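Local atomic coordinates of type III chaperone protein ShcA (Pseudomonas syringae pv. tomato, PDB entry 4G6T), a protein that probably binds a type III effector protein in the bacterial cytoplasm and keeps it ready for export through the secretion apparatus. Residues A73-P78 with P84-D89; A97-P102 with K112-G117. All blocks are in the same frame, centred on the assembly; numbering follows the deposited sequence.

Interaction 1: A73-P78 with P84-D89; sequences AGALNP and PGLGLD
The side-chain amide of Asn77 meets Pro84 at its ND2 edge and not over a face. ND2 donates to Pro84 O at 2.9 Å, a nearly straight bond (168°) that stays within the amide plane and falls on a lone pair in the carbonyl plane. Beside it, still at that edge, Pro84 CD lies 3.8 Å from Asn77 ND2. At the other end of the amide, OD1 is bonded to Asn81 ND2, so partners at both ends fix the flip of the group. Asparagine suits this place because it offers a donor and an acceptor on one short stem.

The Pro78 ring comes in by its CG-CD corner. CG sits 3.5 Å from Gly85 CA, a tight approach that the lack of a side chain on the glycine permits. Farther along, Leu86 has CG placed between its backbone N and carbonyl carbon (chi1 74°), which carries the branched end against the Gly74-Ala75 backbone; Ala75 CB rests 4.3 Å from Leu86 CD1. Gly74 opens a type I turn to Asn77, linking the two short helices, and its bare CA lets the leucine come close. One water bridges the main chains: it donates to Ala75 O at 2.8 Å and accepts from Leu86 N at 3.0 Å. An N-H on the outer side of the sheet's edge strand is satisfied in this way.

That strand, 85-88, is outermost within the chain; Gly85 and Gly87 pair antiparallel with Tyr98 and His96 of strand 95-102. Helix 108-127 closes the contact from another side: Trp121 NE1 bonds to Gly85 O, Pro84 packs on Leu118 and Trp121, and Leu86 on Trp125, while the turn between helices 68-74 and 77-81 flanks the strand's start.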
ATOM      1  N   ALA A  73      16.019  -3.599 -16.227  1.00 23.38           N
ATOM      2  CA  ALA A  73      15.050  -3.872 -17.279  1.00 23.77           C
ATOM      3  C   ALA A  73      13.623  -3.864 -16.745  1.00 24.78           C
ATOM      4  O   ALA A  73      12.740  -3.258 -17.308  1.00 24.60           O
ATOM      5  CB  ALA A  73      15.396  -5.167 -17.952  1.00 26.02           C
ATOM      6  N   GLY A  74      13.431  -4.539 -15.619  1.00 24.39           N
ATOM      7  CA  GLY A  74      12.182  -4.450 -14.871  1.00 23.28           C
ATOM      8  C   GLY A  74      11.710  -3.046 -14.582  1.00 22.48           C
ATOM      9  O   GLY A  74      10.479  -2.826 -14.630  1.00 21.53           O
ATOM     10  N   ALA A  75      12.657  -2.142 -14.283  1.00 19.97           N
ATOM     11  CA  ALA A  75      12.356  -0.761 -13.943  1.00 19.81           C
ATOM     12  C   ALA A  75      11.650  -0.045 -15.097  1.00 20.13           C
ATOM     13  O   ALA A  75      11.041   1.003 -14.835  1.00 21.42           O
ATOM     14  CB  ALA A  75      13.554   0.007 -13.482  1.00 20.38           C
ATOM     15  N   LEU A  76      11.785  -0.558 -16.324  1.00 22.05           N
ATOM     16  CA  LEU A  76      11.106   0.071 -17.462  1.00 20.72           C
ATOM     17  C   LEU A  76       9.687  -0.355 -17.607  1.00 20.79           C
ATOM     18  O   LEU A  76       8.945   0.116 -18.468  1.00 20.74           O
ATOM     19  CB  LEU A  76      11.886  -0.203 -18.779  1.00 23.61           C
ATOM     20  CG  LEU A  76      11.954   0.904 -19.839  1.00 25.56           C
ATOM     21  CD1 LEU A  76      12.440   2.248 -19.336  1.00 26.57           C
ATOM     22  CD2 LEU A  76      12.846   0.365 -20.977  1.00 27.82           C
ATOM     23  N   ASN A  77       9.213  -1.342 -16.841  1.00 20.40           N
ATOM     24  CA  ASN A  77       7.877  -1.821 -17.012  1.00 18.55           C
ATOM     25  C   ASN A  77       6.726  -0.787 -17.093  1.00 18.03           C
ATOM     26  O   ASN A  77       5.836  -0.960 -17.912  1.00 20.38           O
ATOM     27  CB  ASN A  77       7.580  -2.865 -15.883  1.00 19.60           C
ATOM     28  CG  ASN A  77       6.394  -3.742 -16.183  1.00 20.40           C
ATOM     29  OD1 ASN A  77       6.261  -4.476 -17.168  1.00 21.77           O
ATOM     30  ND2 ASN A  77       5.385  -3.654 -15.256  1.00 20.39           N
ATOM     31  N   PRO A  78       6.762   0.241 -16.254  1.00 19.07           N
ATOM     32  CA  PRO A  78       5.710   1.289 -16.377  1.00 17.35           C
ATOM     33  C   PRO A  78       5.636   1.887 -17.757  1.00 18.48           C
ATOM     34  O   PRO A  78       4.562   2.200 -18.204  1.00 19.43           O
ATOM     35  CB  PRO A  78       6.084   2.263 -15.317  1.00 17.55           C
ATOM     36  CG  PRO A  78       6.877   1.437 -14.281  1.00 17.92           C
ATOM     37  CD  PRO A  78       7.658   0.498 -15.144  1.00 18.37           C
ATOM     38  N   PRO A  84       3.264  -2.056 -12.810  1.00 18.35           N
ATOM     39  CA  PRO A  84       4.106  -1.651 -11.731  1.00 17.62           C
ATOM     40  C   PRO A  84       5.573  -1.449 -12.029  1.00 17.40           C
ATOM     41  O   PRO A  84       6.064  -2.027 -13.009  1.00 19.28           O
ATOM     42  CB  PRO A  84       4.023  -2.839 -10.716  1.00 20.89           C
ATOM     43  CG  PRO A  84       3.083  -3.756 -11.281  1.00 21.15           C
ATOM     44  CD  PRO A  84       2.598  -3.352 -12.640  1.00 20.15           C
ATOM     45  N   GLY A  85       6.220  -0.669 -11.251  1.00 18.30           N
ATOM     46  CA  GLY A  85       7.627  -0.379 -11.390  1.00 20.07           C
ATOM     47  C   GLY A  85       8.410  -1.013 -10.272  1.00 22.12           C
ATOM     48  O   GLY A  85       7.841  -1.707  -9.389  1.00 20.18           O
ATOM     49  N   LEU A  86       9.697  -0.754 -10.283  1.00 20.34           N
ATOM     50  CA  LEU A  86      10.579  -1.095  -9.174  1.00 22.28           C
ATOM     51  C   LEU A  86      11.750  -0.128  -9.090  1.00 23.53           C
ATOM     52  O   LEU A  86      12.115   0.601 -10.075  1.00 23.60           O
ATOM     53  CB  LEU A  86      11.027  -2.545  -9.298  1.00 24.63           C
ATOM     54  CG  LEU A  86      12.053  -2.977 -10.335  1.00 26.20           C
ATOM     55  CD1 LEU A  86      13.470  -2.476  -9.951  1.00 26.41           C
ATOM     56  CD2 LEU A  86      12.066  -4.499 -10.584  1.00 26.69           C
ATOM     57  N   GLY A  87      12.361  -0.076  -7.933  1.00 22.71           N
ATOM     58  CA  GLY A  87      13.533   0.702  -7.700  1.00 22.61           C
ATOM     59  C   GLY A  87      14.132   0.381  -6.351  1.00 25.03           C
ATOM     60  O   GLY A  87      13.521  -0.324  -5.544  1.00 25.22           O
ATOM     61  N   LEU A  88      15.306   0.931  -6.096  1.00 24.33           N
ATOM     62  CA  LEU A  88      16.004   0.786  -4.839  1.00 24.92           C
ATOM     63  C   LEU A  88      15.781   1.978  -3.962  1.00 26.04           C
ATOM     64  O   LEU A  88      16.007   3.141  -4.326  1.00 24.98           O
ATOM     65  CB  LEU A  88      17.493   0.559  -5.113  1.00 22.78           C
ATOM     66  CG  LEU A  88      18.423   0.481  -3.878  1.00 25.88           C
ATOM     67  CD1 LEU A  88      18.113  -0.745  -3.018  1.00 27.28           C
ATOM     68  CD2 LEU A  88      19.887   0.488  -4.338  1.00 25.11           C
ATOM     69  N   ASP A  89      15.365   1.739  -2.732  1.00 26.31           N
ATOM     70  CA  ASP A  89      15.371   2.727  -1.737  1.00 25.48           C
ATOM     71  C   ASP A  89      16.703   2.737  -0.964  1.00 34.89           C
ATOM     72  O   ASP A  89      17.076   1.741  -0.338  1.00 33.02           O
ATOM     73  CB  ASP A  89      14.238   2.495  -0.725  1.00 29.70           C
ATOM     74  CG  ASP A  89      14.351   3.399   0.485  1.00 34.02           C
ATOM     75  OD1 ASP A  89      14.525   4.631   0.325  1.00 35.30           O
ATOM     76  OD2 ASP A  89      14.209   2.876   1.612  1.00 34.86           O
TER
HETATM   77  O   HOH W   1      10.297   1.531 -12.158  1.00 22.51           O

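Interaction 2: A97-P102 with K112-G117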
ATOM      1  N   ALA A  97       8.535  -2.289  -5.064  1.00 19.19           N
ATOM      2  CA  ALA A  97       7.645  -2.301  -6.213  1.00 18.34           C
ATOM      3  C   ALA A  97       6.571  -1.214  -5.962  1.00 19.77           C
ATOM      4  O   ALA A  97       6.269  -0.860  -4.827  1.00 19.80           O
ATOM      5  CB  ALA A  97       7.005  -3.636  -6.398  1.00 20.84           C
ATOM      6  N   TYR A  98       6.082  -0.588  -7.039  1.00 18.18           N
ATOM      7  CA  TYR A  98       5.139   0.512  -6.847  1.00 19.56           C
ATOM      8  C   TYR A  98       4.186   0.629  -8.031  1.00 17.45           C
ATOM      9  O   TYR A  98       4.499   0.231  -9.209  1.00 19.86           O
ATOM     10  CB  TYR A  98       5.841   1.841  -6.582  1.00 20.08           C
ATOM     11  CG  TYR A  98       6.628   2.288  -7.804  1.00 18.45           C
ATOM     12  CD1 TYR A  98       6.020   3.148  -8.721  1.00 20.49           C
ATOM     13  CD2 TYR A  98       7.926   1.948  -7.967  1.00 21.12           C
ATOM     14  CE1 TYR A  98       6.740   3.632  -9.802  1.00 22.16           C
ATOM     15  CE2 TYR A  98       8.638   2.389  -9.102  1.00 21.77           C
ATOM     16  CZ  TYR A  98       8.004   3.229 -10.009  1.00 24.31           C
ATOM     17  OH  TYR A  98       8.655   3.631 -11.166  1.00 25.09           O
ATOM     18  N   GLN A  99       2.994   1.147  -7.757  1.00 18.00           N
ATOM     19  CA  GLN A  99       2.044   1.557  -8.811  1.00 20.24           C
ATOM     20  C   GLN A  99       1.398   2.815  -8.309  1.00 21.99           C
ATOM     21  O   GLN A  99       1.148   2.960  -7.112  1.00 23.13           O
ATOM     22  CB  GLN A  99       1.033   0.496  -9.098  1.00 21.35           C
ATOM     23  CG  GLN A  99      -0.082   0.833 -10.098  1.00 20.64           C
ATOM     24  CD  GLN A  99       0.436   1.198 -11.481  1.00 21.18           C
ATOM     25  OE1 GLN A  99       1.184   2.151 -11.642  1.00 23.89           O
ATOM     26  NE2 GLN A  99       0.151   0.351 -12.402  1.00 24.34           N
ATOM     27  N   SER A 100       1.154   3.776  -9.175  1.00 19.91           N
ATOM     28  CA  SER A 100       0.448   4.994  -8.810  1.00 19.81           C
ATOM     29  C   SER A 100      -0.852   5.033  -9.540  1.00 20.59           C
ATOM     30  O   SER A 100      -0.958   4.673 -10.715  1.00 23.82           O
ATOM     31  CB  SER A 100       1.252   6.247  -9.149  1.00 24.47           C
ATOM     32  OG  SER A 100       0.485   7.405  -8.902  1.00 29.27           O
ATOM     33  N   ILE A 101      -1.906   5.466  -8.856  1.00 20.09           N
ATOM     34  CA  ILE A 101      -3.242   5.621  -9.474  1.00 21.22           C
ATOM     35  C   ILE A 101      -3.664   7.095  -9.245  1.00 20.75           C
ATOM     36  O   ILE A 101      -3.808   7.562  -8.107  1.00 20.27           O
ATOM     37  CB  ILE A 101      -4.316   4.685  -8.896  1.00 20.18           C
ATOM     38  CG1 ILE A 101      -3.876   3.209  -8.818  1.00 21.11           C
ATOM     39  CG2 ILE A 101      -5.594   4.875  -9.707  1.00 21.88           C
ATOM     40  CD1 ILE A 101      -4.826   2.319  -8.014  1.00 22.71           C
ATOM     41  N   PRO A 102      -3.833   7.867 -10.331  1.00 21.97           N
ATOM     42  CA  PRO A 102      -4.308   9.245 -10.110  1.00 22.47           C
ATOM     43  C   PRO A 102      -5.710   9.229  -9.520  1.00 19.98           C
ATOM     44  O   PRO A 102      -6.505   8.335  -9.802  1.00 22.16           O
ATOM     45  CB  PRO A 102      -4.343   9.831 -11.506  1.00 26.62           C
ATOM     46  CG  PRO A 102      -3.636   8.896 -12.381  1.00 25.86           C
ATOM     47  CD  PRO A 102      -3.634   7.519 -11.764  1.00 23.13           C
ATOM     48  N   LYS A 112      -8.595  -2.784  -6.738  1.00 22.46           N
ATOM     49  CA  LYS A 112      -8.474  -4.267  -6.663  1.00 21.63           C
ATOM     50  C   LYS A 112      -7.555  -4.784  -7.765  1.00 22.05           C
ATOM     51  O   LYS A 112      -6.604  -5.542  -7.460  1.00 21.21           O
ATOM     52  CB  LYS A 112      -9.836  -4.948  -6.758  1.00 25.69           C
ATOM     53  CG  LYS A 112     -10.702  -4.746  -5.531  1.00 28.09           C
ATOM     54  CD  LYS A 112     -12.005  -5.498  -5.704  1.00 30.25           C
ATOM     55  CE  LYS A 112     -12.784  -5.389  -4.412  1.00 34.79           C
ATOM     56  NZ  LYS A 112     -13.913  -6.320  -4.540  1.00 33.53           N
ATOM     57  N   ARG A 113      -7.809  -4.360  -8.991  1.00 22.79           N
ATOM     58  CA  ARG A 113      -7.034  -4.820 -10.156  1.00 22.87           C
ATOM     59  C   ARG A 113      -5.564  -4.426 -10.021  1.00 21.27           C
ATOM     60  O   ARG A 113      -4.622  -5.254 -10.269  1.00 21.56           O
ATOM     61  CB  ARG A 113      -7.606  -4.228 -11.428  1.00 27.35           C
ATOM     62  CG  ARG A 113      -6.933  -4.716 -12.704  1.00 33.52           C
ATOM     63  CD  ARG A 113      -7.620  -4.219 -13.967  1.00 37.16           C
ATOM     64  NE  ARG A 113      -7.702  -2.754 -14.041  1.00 41.81           N
ATOM     65  CZ  ARG A 113      -8.801  -2.030 -13.790  1.00 41.73           C
ATOM     66  NH1 ARG A 113      -9.969  -2.578 -13.422  1.00 45.98           N
ATOM     67  NH2 ARG A 113      -8.728  -0.730 -13.911  1.00 41.46           N
ATOM     68  N   GLU A 114      -5.288  -3.211  -9.626  1.00 20.43           N
ATOM     69  CA  GLU A 114      -3.954  -2.756  -9.495  1.00 18.75           C
ATOM     70  C   GLU A 114      -3.209  -3.404  -8.325  1.00 20.32           C
ATOM     71  O   GLU A 114      -2.011  -3.677  -8.424  1.00 20.30           O
ATOM     72  CB  GLU A 114      -3.836  -1.240  -9.406  1.00 21.56           C
ATOM     73  CG  GLU A 114      -4.350  -0.567 -10.684  1.00 23.26           C
ATOM     74  CD  GLU A 114      -3.382  -0.644 -11.841  1.00 28.45           C
ATOM     75  OE1 GLU A 114      -2.222  -1.152 -11.731  1.00 29.86           O
ATOM     76  OE2 GLU A 114      -3.835  -0.198 -12.921  1.00 33.77           O
ATOM     77  N   MET A 115      -3.903  -3.688  -7.221  1.00 18.75           N
ATOM     78  CA  MET A 115      -3.256  -4.387  -6.117  1.00 18.77           C
ATOM     79  C   MET A 115      -2.898  -5.792  -6.562  1.00 20.24           C
ATOM     80  O   MET A 115      -1.798  -6.221  -6.266  1.00 20.47           O
ATOM     81  CB  MET A 115      -4.223  -4.404  -4.959  1.00 21.33           C
ATOM     82  CG  MET A 115      -4.135  -3.148  -4.184  1.00 24.26           C
ATOM     83  SD  MET A 115      -5.222  -3.144  -2.725  1.00 34.47           S
ATOM     84  CE  MET A 115      -4.591  -4.753  -2.097  1.00 19.14           C
ATOM     85  N   ALA A 116      -3.797  -6.481  -7.219  1.00 20.05           N
ATOM     86  CA  ALA A 116      -3.499  -7.881  -7.703  1.00 20.83           C
ATOM     87  C   ALA A 116      -2.317  -7.820  -8.666  1.00 21.67           C
ATOM     88  O   ALA A 116      -1.416  -8.659  -8.643  1.00 21.69           O
ATOM     89  CB  ALA A 116      -4.666  -8.505  -8.326  1.00 22.54           C
ATOM     90  N   GLY A 117      -2.298  -6.812  -9.515  1.00 22.10           N
ATOM     91  CA  GLY A 117      -1.161  -6.663 -10.455  1.00 22.49           C
ATOM     92  C   GLY A 117       0.150  -6.497  -9.747  1.00 22.50           C
ATOM     93  O   GLY A 117       1.215  -7.059 -10.161  1.00 22.34           O
TER
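Gln99 carries CG anti to its own nitrogen (chi1 175°) and then bends at chi2, while Glu114 leaves the helix with CG anti to the carbonyl carbon and folds at chi2 (-77°); the two bends bring amide and carboxylate together. Gln99 NE2 donates to Glu114 OE1 at 2.9 Å. The two planes stand 81° apart. NE2 approaches the oxygen from above the carboxylate plane, well out of it, and the bond is moderately bent. Gln99 OE1 accepts from Ser100 N at 3.0 Å, and NE2 has a second acceptor in Ala82 O, so three bonds fix the rotation of this buried amide. In this alpha+beta fold of the CesT chaperone family, helix 108-127 lies across one face of the antiparallel sheet, and Gln99 and Ile101 of strand 95-102 both turn toward it. Ile101 suits its place by reaching the aliphatic stem of the glutamate: CD1 lies 3.9 Å from Glu114 CB. Leu56 of the next strand, 53-59, touches Glu114 as well. Elsewhere on the helix, Lys112, Met115 and Ala116 pack on apolar side chains of another protein's chain, and Met115 also meets Phe16 of helix 8-19.

Overall arrangement
Strands 85-88 and 95-102 are neighbours in the sheet, and the Gly85 N to Tyr98 O pair, a probable hydrogen bond, joins the two contacts directly; their centres are 13 Å apart. Interaction 2 is buried near the middle of the chain, whereas interaction 1 is only partly buried, at the sheet's outer edge. Helix 108-127 supplies segment 112-117 of interaction 2 and packs beside interaction 1. The chemistry follows the place: the edge contact combines one short amide, bonded to a main-chain carbonyl, with glycines, prolines and a bridging water, while the inner one depends on long side chains spanning from strand to helix, its amide bonded to a carboxylate.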